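Local coordinates for uncharacterized protein (Mycobacterium tuberculosis, PDB 6Y56), which is the nucleotidyltransferase toxin MenT4 of a toxin-antitoxin system, which probably inhibits growth by modifying the acceptor stems of tRNAs, at residues 65-70 against 179-184; 164-169 against 187-192; 172-177 against 228-233; 271-274 against 279-282. All blocks are in the same frame, centred on the assembly; numbering follows the deposited sequence.

Interaction 1: residues 65-70 against 179-184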
# COMPACT_ATOMS: atom_id res chain seq x y z
N PHE A 65 -6.01 10.18 -1.37
CA PHE A 65 -4.79 10.34 -0.59
C PHE A 65 -4.56 9.08 0.24
O PHE A 65 -5.50 8.35 0.58
CB PHE A 65 -4.93 11.55 0.33
CG PHE A 65 -4.92 12.88 -0.38
CD1 PHE A 65 -3.89 13.21 -1.25
CD2 PHE A 65 -5.95 13.81 -0.18
CE1 PHE A 65 -3.86 14.43 -1.90
CE2 PHE A 65 -5.91 15.05 -0.83
CZ PHE A 65 -4.88 15.35 -1.69
N SER A 66 -3.30 8.82 0.57
CA SER A 66 -2.93 7.63 1.31
C SER A 66 -1.79 8.00 2.25
O SER A 66 -0.81 8.63 1.82
CB SER A 66 -2.49 6.54 0.32
OG SER A 66 -2.33 5.29 0.95
N THR A 67 -1.92 7.63 3.52
CA THR A 67 -1.11 8.22 4.59
C THR A 67 0.05 7.35 5.02
O THR A 67 0.84 7.77 5.87
CB THR A 67 -1.97 8.48 5.83
OG1 THR A 67 -2.39 7.22 6.38
CG2 THR A 67 -3.18 9.33 5.48
N ASP A 68 0.15 6.14 4.50
CA ASP A 68 1.24 5.26 4.90
C ASP A 68 2.26 5.14 3.77
O ASP A 68 1.99 5.45 2.61
CB ASP A 68 0.74 3.89 5.38
CG ASP A 68 -0.25 3.22 4.43
OD1 ASP A 68 -0.74 3.85 3.47
OD2 ASP A 68 -0.55 2.03 4.67
N LEU A 69 3.46 4.78 4.14
CA LEU A 69 4.47 4.39 3.18
C LEU A 69 4.85 2.96 3.51
O LEU A 69 5.25 2.67 4.64
CB LEU A 69 5.68 5.31 3.29
CG LEU A 69 5.45 6.73 2.73
CD1 LEU A 69 6.65 7.60 3.01
CD2 LEU A 69 5.16 6.71 1.23
N ASP A 70 4.66 2.06 2.56
CA ASP A 70 4.92 0.65 2.75
C ASP A 70 6.00 0.22 1.78
O ASP A 70 5.95 0.58 0.60
CB ASP A 70 3.68 -0.18 2.45
CG ASP A 70 2.55 0.06 3.43
OD1 ASP A 70 2.82 0.15 4.64
OD2 ASP A 70 1.38 0.14 2.98
N LEU A 179 -11.28 -2.96 6.01
CA LEU A 179 -10.83 -1.57 6.12
C LEU A 179 -11.35 -0.78 4.94
O LEU A 179 -11.20 -1.19 3.79
CB LEU A 179 -9.29 -1.50 6.14
CG LEU A 179 -8.54 -2.36 7.15
CD1 LEU A 179 -7.02 -2.16 7.02
CD2 LEU A 179 -9.02 -2.09 8.58
N ALA A 180 -11.94 0.40 5.21
CA ALA A 180 -12.49 1.20 4.12
C ALA A 180 -11.43 1.60 3.10
O ALA A 180 -11.74 1.70 1.91
CB ALA A 180 -13.20 2.44 4.66
N ARG A 181 -10.20 1.86 3.54
CA ARG A 181 -9.16 2.24 2.58
C ARG A 181 -8.84 1.08 1.65
O ARG A 181 -8.61 1.29 0.45
CB ARG A 181 -7.90 2.71 3.31
CG ARG A 181 -8.10 3.95 4.18
CD ARG A 181 -6.85 4.24 5.01
NE ARG A 181 -7.03 5.37 5.93
CZ ARG A 181 -6.03 6.09 6.43
NH1 ARG A 181 -4.78 5.81 6.10
NH2 ARG A 181 -6.29 7.09 7.26
N ASP A 182 -8.88 -0.15 2.17
CA ASP A 182 -8.66 -1.30 1.31
C ASP A 182 -9.84 -1.50 0.36
O ASP A 182 -9.64 -1.85 -0.81
CB ASP A 182 -8.48 -2.57 2.14
CG ASP A 182 -7.14 -2.65 2.84
OD1 ASP A 182 -6.23 -1.86 2.53
OD2 ASP A 182 -7.01 -3.51 3.73
N LEU A 183 -11.06 -1.30 0.85
CA LEU A 183 -12.23 -1.38 -0.02
C LEU A 183 -12.13 -0.37 -1.16
O LEU A 183 -12.42 -0.70 -2.32
CB LEU A 183 -13.49 -1.12 0.80
CG LEU A 183 -14.82 -1.04 0.04
CD1 LEU A 183 -15.13 -2.37 -0.64
CD2 LEU A 183 -15.94 -0.64 0.98
N TYR A 184 -11.75 0.87 -0.85
CA TYR A 184 -11.56 1.87 -1.89
C TYR A 184 -10.56 1.41 -2.94
O TYR A 184 -10.78 1.54 -4.15
CB TYR A 184 -11.11 3.20 -1.27
CG TYR A 184 -10.87 4.26 -2.31
CD1 TYR A 184 -9.65 4.37 -2.97
CD2 TYR A 184 -11.89 5.14 -2.67
CE1 TYR A 184 -9.44 5.32 -3.94
CE2 TYR A 184 -11.69 6.10 -3.64
CZ TYR A 184 -10.47 6.17 -4.28
OH TYR A 184 -10.27 7.13 -5.26
O HOH W 1 -3.66 5.22 3.66
O HOH W 2 -4.32 8.45 8.94
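Thr67, in the loop that leads into strand 68-72, looks across to Arg181 in the first turn of helix 180-189, the two backbones standing well apart with 10.2 Å between the CA of Thr67 and the CA of Arg181. The strand belongs to the mixed sheet of the nucleotidyltransferase domain, and its Asp68-Leu69-Asp70 sequence is consistent with the DxD carboxylate pair of that superfamily, which in relatives holds catalytic metal ions; here Asp68 OD2 and Asp70 OD2 lie 3.2 Å apart.

The gap is spanned by Arg181, whose chain runs extended from CG to NE and crosses the Thr67 side chain at about a right angle. Its NH1 gives a hydrogen bond to Thr67 OG1 at 2.8 Å, with an N-H...O angle of 153° and the hydroxyl near the guanidinium plane. A chi1 of 66° sets this hydroxyl between the backbone N and carbonyl carbon of Thr67, turned to the arginine's edge. A further nitrogen, NE, forms a salt bridge with Asp238.

Two waters fill in the rest of the polar join. Water 1 accepts from the backbone N of Thr67 at 3.0 Å, also bonds the Ser66 hydroxyl, and takes a weak bond from Arg181 NH1. The link thus joins the approach to the sheet strand with the helical region through an arginine-threonine hydrogen bond and ordered solvent. At the guanidinium edge, in its plane, water 2 accepts from Arg181 NH2 at 2.9 Å and reaches Thr67 OG1 weakly at 3.4 Å.

Interaction 2: residues 164-169 against 187-192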
# COMPACT_ATOMS: atom_id res chain seq x y z
N ALA A 164 -0.65 -7.17 -10.10
CA ALA A 164 -1.33 -8.39 -9.66
C ALA A 164 -1.00 -8.71 -8.21
O ALA A 164 -1.86 -9.19 -7.46
CB ALA A 164 -0.92 -9.56 -10.54
N GLU A 165 0.25 -8.47 -7.81
CA GLU A 165 0.65 -8.73 -6.43
C GLU A 165 0.05 -7.70 -5.47
O GLU A 165 -0.32 -8.05 -4.35
CB GLU A 165 2.17 -8.79 -6.33
CG GLU A 165 2.67 -9.21 -4.96
CD GLU A 165 4.06 -9.79 -4.99
OE1 GLU A 165 4.79 -9.59 -5.99
OE2 GLU A 165 4.43 -10.46 -4.01
N ALA A 166 -0.04 -6.44 -5.88
CA ALA A 166 -0.68 -5.44 -5.03
C ALA A 166 -2.13 -5.80 -4.77
O ALA A 166 -2.63 -5.68 -3.64
CB ALA A 166 -0.59 -4.06 -5.70
N CYS A 167 -2.83 -6.28 -5.81
CA CYS A 167 -4.22 -6.68 -5.64
C CYS A 167 -4.32 -7.89 -4.71
O CYS A 167 -5.15 -7.91 -3.79
CB CYS A 167 -4.83 -6.97 -7.01
SG CYS A 167 -6.60 -7.24 -6.97
N ALA A 168 -3.43 -8.88 -4.89
CA ALA A 168 -3.44 -10.05 -4.01
C ALA A 168 -3.16 -9.67 -2.56
O ALA A 168 -3.79 -10.21 -1.64
CB ALA A 168 -2.42 -11.08 -4.51
N GLU A 169 -2.23 -8.73 -2.33
CA GLU A 169 -1.97 -8.28 -0.97
C GLU A 169 -3.18 -7.58 -0.36
O GLU A 169 -3.49 -7.76 0.82
CB GLU A 169 -0.74 -7.37 -0.94
CG GLU A 169 0.56 -8.12 -1.16
CD GLU A 169 1.78 -7.43 -0.57
OE1 GLU A 169 1.68 -6.25 -0.19
OE2 GLU A 169 2.83 -8.08 -0.51
N ASN A 187 -11.86 -1.29 -5.11
CA ASN A 187 -12.80 -0.74 -6.08
C ASN A 187 -12.08 -0.20 -7.31
O ASN A 187 -12.60 -0.31 -8.43
CB ASN A 187 -13.66 0.34 -5.42
CG ASN A 187 -14.72 0.89 -6.34
OD1 ASN A 187 -15.69 0.21 -6.65
ND2 ASN A 187 -14.54 2.13 -6.78
N HIS A 188 -10.88 0.37 -7.14
CA HIS A 188 -10.08 0.77 -8.30
C HIS A 188 -9.55 -0.44 -9.05
O HIS A 188 -9.60 -0.47 -10.28
CB HIS A 188 -8.93 1.68 -7.87
CG HIS A 188 -9.30 3.12 -7.85
ND1 HIS A 188 -9.46 3.87 -8.99
CD2 HIS A 188 -9.54 3.95 -6.81
CE1 HIS A 188 -9.79 5.11 -8.66
NE2 HIS A 188 -9.84 5.18 -7.34
N PHE A 189 -9.03 -1.45 -8.34
CA PHE A 189 -8.56 -2.64 -9.05
C PHE A 189 -9.68 -3.25 -9.87
O PHE A 189 -9.46 -3.74 -10.98
CB PHE A 189 -7.99 -3.68 -8.08
CG PHE A 189 -6.62 -3.36 -7.55
CD1 PHE A 189 -5.52 -3.30 -8.38
CD2 PHE A 189 -6.45 -3.12 -6.20
CE1 PHE A 189 -4.27 -3.00 -7.86
CE2 PHE A 189 -5.20 -2.83 -5.68
CZ PHE A 189 -4.11 -2.76 -6.51
N ALA A 190 -10.91 -3.19 -9.35
CA ALA A 190 -12.06 -3.75 -10.04
C ALA A 190 -12.39 -3.03 -11.33
O ALA A 190 -13.11 -3.58 -12.17
CB ALA A 190 -13.27 -3.75 -9.11
N SER A 191 -11.90 -1.80 -11.51
CA SER A 191 -12.11 -1.04 -12.73
C SER A 191 -10.97 -1.20 -13.73
O SER A 191 -11.04 -0.62 -14.82
CB SER A 191 -12.28 0.45 -12.40
OG SER A 191 -11.03 1.03 -12.09
N ARG A 192 -9.94 -1.96 -13.39
CA ARG A 192 -8.76 -2.13 -14.23
C ARG A 192 -8.67 -3.57 -14.70
O ARG A 192 -9.41 -4.45 -14.24
CB ARG A 192 -7.50 -1.72 -13.45
CG ARG A 192 -7.50 -0.24 -13.07
CD ARG A 192 -6.47 0.11 -12.00
NE ARG A 192 -5.11 -0.14 -12.45
CZ ARG A 192 -4.37 0.73 -13.13
NH1 ARG A 192 -4.85 1.93 -13.43
NH2 ARG A 192 -3.14 0.40 -13.50
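Phe189, near the C-terminal end of helix 180-189, pushes its ring against Ala166 and Cys167 of helix 163-174, packing together two helices that follow each other in the chain. The CA atoms of Cys167 and Phe189 come within 6.8 Å.

The main interaction is a CH-pi contact: Cys167 CB sits over the middle of the Phe189 ring, 3.9 Å from the centroid and only 9° off its normal. A sulfur-aromatic contact accompanies it. With chi1 of -172° placing SG opposite its own backbone N, the sulfur slides toward the root of the ring, 3.9 Å from Phe189 CG, and views the centroid obliquely. Plain apolar packing completes the set where Ala166 CB meets Phe189 CZ, the far end of the ring, at 3.8 Å. Leu54 of helix 50-59 also touches the phenylalanine, and Val199 and Phe260 touch the cysteine.

Polar bonds lie to the side of this apolar patch. Carbonyl O of His188 is gripped twice, by Ser191 OG at 2.8 Å and Ser191 N at 2.9 Å, where the helix gives way to an overlapping type I beta turn, Phe189 to Arg192. Arg192 forms a salt bridge with Glu163, which ties this turn to the start of helix 163-174.

No hydrogen bond joins the segments, so cohesion between them rests on dispersion and the weak attraction of C-H and sulfur for the ring's pi electrons, in surroundings that are largely buried.

Interaction 3: residues 172-177 against 228-233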
# COMPACT_ATOMS: atom_id res chain seq x y z
N ALA A 172 -5.60 -10.19 0.58
CA ALA A 172 -5.14 -10.95 1.74
C ALA A 172 -5.46 -10.23 3.04
O ALA A 172 -5.83 -10.86 4.03
CB ALA A 172 -3.64 -11.23 1.61
N ARG A 173 -5.32 -8.91 3.06
CA ARG A 173 -5.70 -8.20 4.28
C ARG A 173 -7.22 -8.11 4.41
O ARG A 173 -7.75 -8.26 5.52
CB ARG A 173 -5.09 -6.81 4.29
CG ARG A 173 -5.51 -6.04 5.55
CD ARG A 173 -4.49 -4.99 5.92
NE ARG A 173 -4.54 -3.87 5.00
CZ ARG A 173 -3.61 -2.92 4.93
NH1 ARG A 173 -2.54 -2.99 5.71
NH2 ARG A 173 -3.75 -1.92 4.07
N TYR A 174 -7.92 -7.86 3.30
CA TYR A 174 -9.38 -7.79 3.31
C TYR A 174 -9.98 -9.06 3.89
O TYR A 174 -11.02 -9.01 4.56
CB TYR A 174 -9.84 -7.58 1.87
CG TYR A 174 -11.25 -7.11 1.65
CD1 TYR A 174 -11.62 -5.79 1.90
CD2 TYR A 174 -12.20 -7.96 1.11
CE1 TYR A 174 -12.92 -5.36 1.66
CE2 TYR A 174 -13.49 -7.54 0.86
CZ TYR A 174 -13.84 -6.25 1.14
OH TYR A 174 -15.14 -5.85 0.88
N ARG A 175 -9.34 -10.20 3.64
CA ARG A 175 -9.81 -11.47 4.15
C ARG A 175 -9.78 -11.53 5.67
O ARG A 175 -10.54 -12.29 6.28
CB ARG A 175 -8.92 -12.54 3.53
CG ARG A 175 -9.17 -13.91 3.99
CD ARG A 175 -8.28 -14.30 5.16
NE ARG A 175 -8.91 -15.46 5.72
CZ ARG A 175 -8.39 -16.24 6.64
NH1 ARG A 175 -9.08 -17.30 7.04
NH2 ARG A 175 -7.18 -16.00 7.15
N ARG A 176 -8.87 -10.77 6.29
CA ARG A 176 -8.68 -10.80 7.73
C ARG A 176 -9.44 -9.69 8.45
O ARG A 176 -10.02 -9.94 9.51
CB ARG A 176 -7.19 -10.69 8.07
CG ARG A 176 -6.93 -10.46 9.56
CD ARG A 176 -5.45 -10.45 9.89
NE ARG A 176 -4.78 -9.28 9.33
CZ ARG A 176 -4.74 -8.09 9.91
NH1 ARG A 176 -5.32 -7.89 11.09
NH2 ARG A 176 -4.11 -7.09 9.30
N VAL A 177 -9.44 -8.48 7.89
CA VAL A 177 -10.07 -7.33 8.52
C VAL A 177 -10.59 -6.40 7.43
O VAL A 177 -9.94 -6.20 6.41
CB VAL A 177 -9.09 -6.62 9.48
CG1 VAL A 177 -7.88 -6.09 8.72
CG2 VAL A 177 -9.79 -5.50 10.22
N ALA A 228 -18.46 -12.83 1.11
CA ALA A 228 -19.72 -12.65 1.81
C ALA A 228 -20.11 -11.18 1.79
O ALA A 228 -19.25 -10.28 1.81
CB ALA A 228 -19.62 -13.14 3.25
N ALA A 229 -21.41 -10.92 1.72
CA ALA A 229 -21.88 -9.54 1.72
C ALA A 229 -21.47 -8.87 3.02
O ALA A 229 -21.67 -9.41 4.11
CB ALA A 229 -23.40 -9.51 1.56
N ARG A 230 -20.83 -7.71 2.90
CA ARG A 230 -20.46 -6.92 4.05
C ARG A 230 -21.29 -5.64 4.04
O ARG A 230 -21.64 -5.11 2.98
CB ARG A 230 -18.96 -6.60 4.06
CG ARG A 230 -18.04 -7.82 4.29
CD ARG A 230 -16.54 -7.47 4.26
NE ARG A 230 -15.69 -8.66 4.16
CZ ARG A 230 -14.36 -8.65 4.22
NH1 ARG A 230 -13.70 -7.51 4.38
NH2 ARG A 230 -13.69 -9.79 4.13
N SER A 231 -21.63 -5.17 5.23
CA SER A 231 -22.31 -3.90 5.38
C SER A 231 -21.28 -2.81 5.68
O SER A 231 -20.18 -3.09 6.15
CB SER A 231 -23.36 -4.00 6.50
OG SER A 231 -23.52 -2.79 7.20
N GLU A 232 -21.65 -1.56 5.38
CA GLU A 232 -20.74 -0.45 5.67
C GLU A 232 -20.32 -0.45 7.13
O GLU A 232 -19.20 -0.03 7.47
CB GLU A 232 -21.37 0.89 5.29
CG GLU A 232 -22.28 1.48 6.35
CD GLU A 232 -22.99 2.73 5.88
OE1 GLU A 232 -23.57 2.69 4.77
OE2 GLU A 232 -22.99 3.74 6.62
N HIS A 233 -21.18 -0.95 8.02
CA HIS A 233 -20.84 -1.03 9.43
C HIS A 233 -19.82 -2.11 9.73
O HIS A 233 -19.28 -2.12 10.84
CB HIS A 233 -22.13 -1.22 10.24
CG HIS A 233 -23.12 -0.12 10.02
ND1 HIS A 233 -22.85 1.18 10.36
CD2 HIS A 233 -24.35 -0.13 9.45
CE1 HIS A 233 -23.88 1.94 10.03
NE2 HIS A 233 -24.80 1.17 9.47
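Tyr174, in the last turn of helix 163-174, meets Arg230 from the loop between helices 224-227 and 240-243, and the same tyrosine is used twice, by ring and by carbonyl. The guanidinium of Arg230 lies flat on the phenol, the planes 16° apart and the centres separated by 3.9 Å, a stacked cation-pi pair. NH1 stands over the ring centre, 3.3 Å above its plane. With chi1 of -164° the tyrosine ring is swung away from its backbone N, and the extended arginine chain slides past it in the opposite direction, so that CD passes the phenol OH. Leu183, Leu186, Val226 and Phe235 pack round the tyrosine.

The backbone O of Tyr174 accepts from NH1 at 3.1 Å; the oxygen lies nearly in the guanidinium plane, but the donor is tilted 27° from the carbonyl plane. A shorter approach from NH2 to this oxygen is less certain, because the position of that nitrogen is in doubt.

Next along the chain, Arg175 offers its CA to the edge of the guanidinium, while its side chain turns off to Asp225 and the carbonyl of Thr218. Val177 only skirts the site, with its O a long 4.5 Å from NH1.

On the arginine side, Glu253 accepts from the backbone N of Arg230. Chemically, the cation meets a pi face and a carbonyl near the end of a helix, where the helix dipole would probably add to its attraction; stacking on the ring together with the NH1 bond to the carbonyl would restrain the rotation of the guanidinium and pin the loop to the helix.

Interaction 4: residues 271-274 against 279-282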
# COMPACT_ATOMS: atom_id res chain seq x y z
N GLN A 271 -7.17 -25.13 -3.25
CA GLN A 271 -8.07 -25.61 -2.21
C GLN A 271 -7.33 -26.36 -1.12
O GLN A 271 -7.70 -26.27 0.06
CB GLN A 271 -9.15 -26.50 -2.84
CG GLN A 271 -10.10 -25.71 -3.71
CD GLN A 271 -11.25 -26.56 -4.22
OE1 GLN A 271 -11.76 -27.44 -3.52
NE2 GLN A 271 -11.68 -26.28 -5.45
N ARG A 272 -6.30 -27.12 -1.49
CA ARG A 272 -5.46 -27.78 -0.49
C ARG A 272 -4.70 -26.75 0.34
O ARG A 272 -4.66 -26.84 1.58
CB ARG A 272 -4.50 -28.73 -1.21
CG ARG A 272 -3.56 -29.48 -0.28
CD ARG A 272 -2.83 -30.63 -1.01
NE ARG A 272 -1.85 -30.14 -1.96
CZ ARG A 272 -2.06 -30.05 -3.27
NH1 ARG A 272 -3.22 -30.43 -3.78
NH2 ARG A 272 -1.10 -29.59 -4.06
N TRP A 273 -4.09 -25.77 -0.32
CA TRP A 273 -3.26 -24.81 0.40
C TRP A 273 -4.10 -23.92 1.30
O TRP A 273 -3.59 -23.43 2.32
CB TRP A 273 -2.44 -23.98 -0.59
CG TRP A 273 -1.52 -24.83 -1.39
CD1 TRP A 273 -0.97 -26.01 -1.00
CD2 TRP A 273 -1.06 -24.58 -2.71
NE1 TRP A 273 -0.18 -26.52 -2.02
CE2 TRP A 273 -0.23 -25.66 -3.08
CE3 TRP A 273 -1.28 -23.54 -3.63
CZ2 TRP A 273 0.39 -25.72 -4.33
CZ3 TRP A 273 -0.67 -23.61 -4.87
CH2 TRP A 273 0.16 -24.69 -5.21
N ALA A 274 -5.37 -23.71 0.95
CA ALA A 274 -6.28 -22.90 1.75
C ALA A 274 -6.42 -23.40 3.18
O ALA A 274 -6.89 -22.66 4.04
CB ALA A 274 -7.65 -22.82 1.07
N ARG A 279 2.32 -28.36 6.76
CA ARG A 279 2.80 -29.49 5.98
C ARG A 279 2.91 -29.18 4.50
O ARG A 279 3.59 -29.92 3.77
CB ARG A 279 1.91 -30.72 6.18
CG ARG A 279 0.49 -30.57 5.65
CD ARG A 279 -0.38 -31.73 6.10
NE ARG A 279 -1.14 -32.30 4.99
CZ ARG A 279 -2.42 -32.04 4.75
NH1 ARG A 279 -3.08 -31.21 5.54
NH2 ARG A 279 -3.03 -32.61 3.72
N HIS A 280 2.26 -28.12 4.02
CA HIS A 280 2.31 -27.75 2.62
C HIS A 280 3.39 -26.73 2.30
O HIS A 280 3.42 -26.22 1.17
CB HIS A 280 0.94 -27.26 2.13
CG HIS A 280 -0.15 -28.27 2.26
ND1 HIS A 280 -1.34 -28.00 2.90
CD2 HIS A 280 -0.22 -29.56 1.85
CE1 HIS A 280 -2.11 -29.08 2.87
NE2 HIS A 280 -1.46 -30.04 2.24
N ARG A 281 4.31 -26.46 3.24
CA ARG A 281 5.29 -25.40 3.04
C ARG A 281 6.08 -25.58 1.75
O ARG A 281 6.28 -24.62 1.00
CB ARG A 281 6.25 -25.30 4.22
CG ARG A 281 7.29 -24.20 4.03
CD ARG A 281 8.15 -23.99 5.26
NE ARG A 281 7.36 -23.71 6.46
CZ ARG A 281 6.95 -22.51 6.83
NH1 ARG A 281 7.25 -21.45 6.10
NH2 ARG A 281 6.23 -22.37 7.94
N ARG A 282 6.56 -26.80 1.49
CA ARG A 282 7.36 -27.04 0.29
C ARG A 282 6.55 -26.81 -0.98
O ARG A 282 7.06 -26.25 -1.96
CB ARG A 282 7.94 -28.45 0.32
CG ARG A 282 8.85 -28.78 -0.85
CD ARG A 282 10.07 -27.89 -0.87
NE ARG A 282 9.96 -26.82 -1.86
CZ ARG A 282 10.81 -25.80 -1.95
NH1 ARG A 282 11.84 -25.71 -1.12
NH2 ARG A 282 10.63 -24.87 -2.88
O HOH W 3 -1.85 -25.44 3.62
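Water 3 joins His280 and Trp273: it lies 2.7 Å from His280 ND1, in the imidazole plane, and donates to the backbone O of Trp273 at 3.0 Å. The bridge spans the short connection between two consecutive helices, where helix 268-273 ends and helix 281-292 begins, with His280 at the N-cap position of the second helix.

Around this bridge the imidazole is sandwiched. On one face lies the aliphatic part of Arg272, whose CG comes within 3.3 Å of His280 NE2; the first torsion, 179°, swings this CG clear of its backbone N, and a bend at chi3 then turns the guanidinium aside, its plane steeply inclined to the imidazole. Arg279 covers the opposite face, with its CG 3.9 Å above the ring plane and its guanidinium folded over NE2. Trp273 approaches from the same side as Arg272, edge toward the histidine face in an offset edge-to-face pair, its five-membered ring 5.7 Å from the imidazole between centroids, and its CD1 3.9 Å from His280 CB.

The polar ends of these side chains find partners beyond the contact. Glu283 OE1 receives both Arg272 NE and Trp273 NE1, and Asp269 takes Arg272 NH2, so acidic neighbours hold the arginine and tryptophan against the ring.

His280 is therefore bonded asymmetrically. ND1 has its water, whereas NE2 is buried with no partner in the model, which would probably disfavour a positive charge on the imidazole; the nearby arginines may add to this, though Asp269, Glu283 and Asp277 partly balance their charges.

In the fold
Following the chain from the N terminus, three loops of very different length open before any closes. Interaction 1 starts beside strand 68-72, and interactions 2 and 3 both start on helix 163-174. They then close in the same order: interaction 1 at the start of helix 180-189, interaction 2 at its end, and interaction 3 in the loop at 228-233, so each crosses the other two. Interactions 1 and 3 also touch through the salt bridge of Asp182 with Arg173. Together they fasten the sheet to the helical region and bind that region internally. Interaction 4 follows in series, a short closure between two C-terminal helices, its nearest atoms about 7 Å from interaction 3.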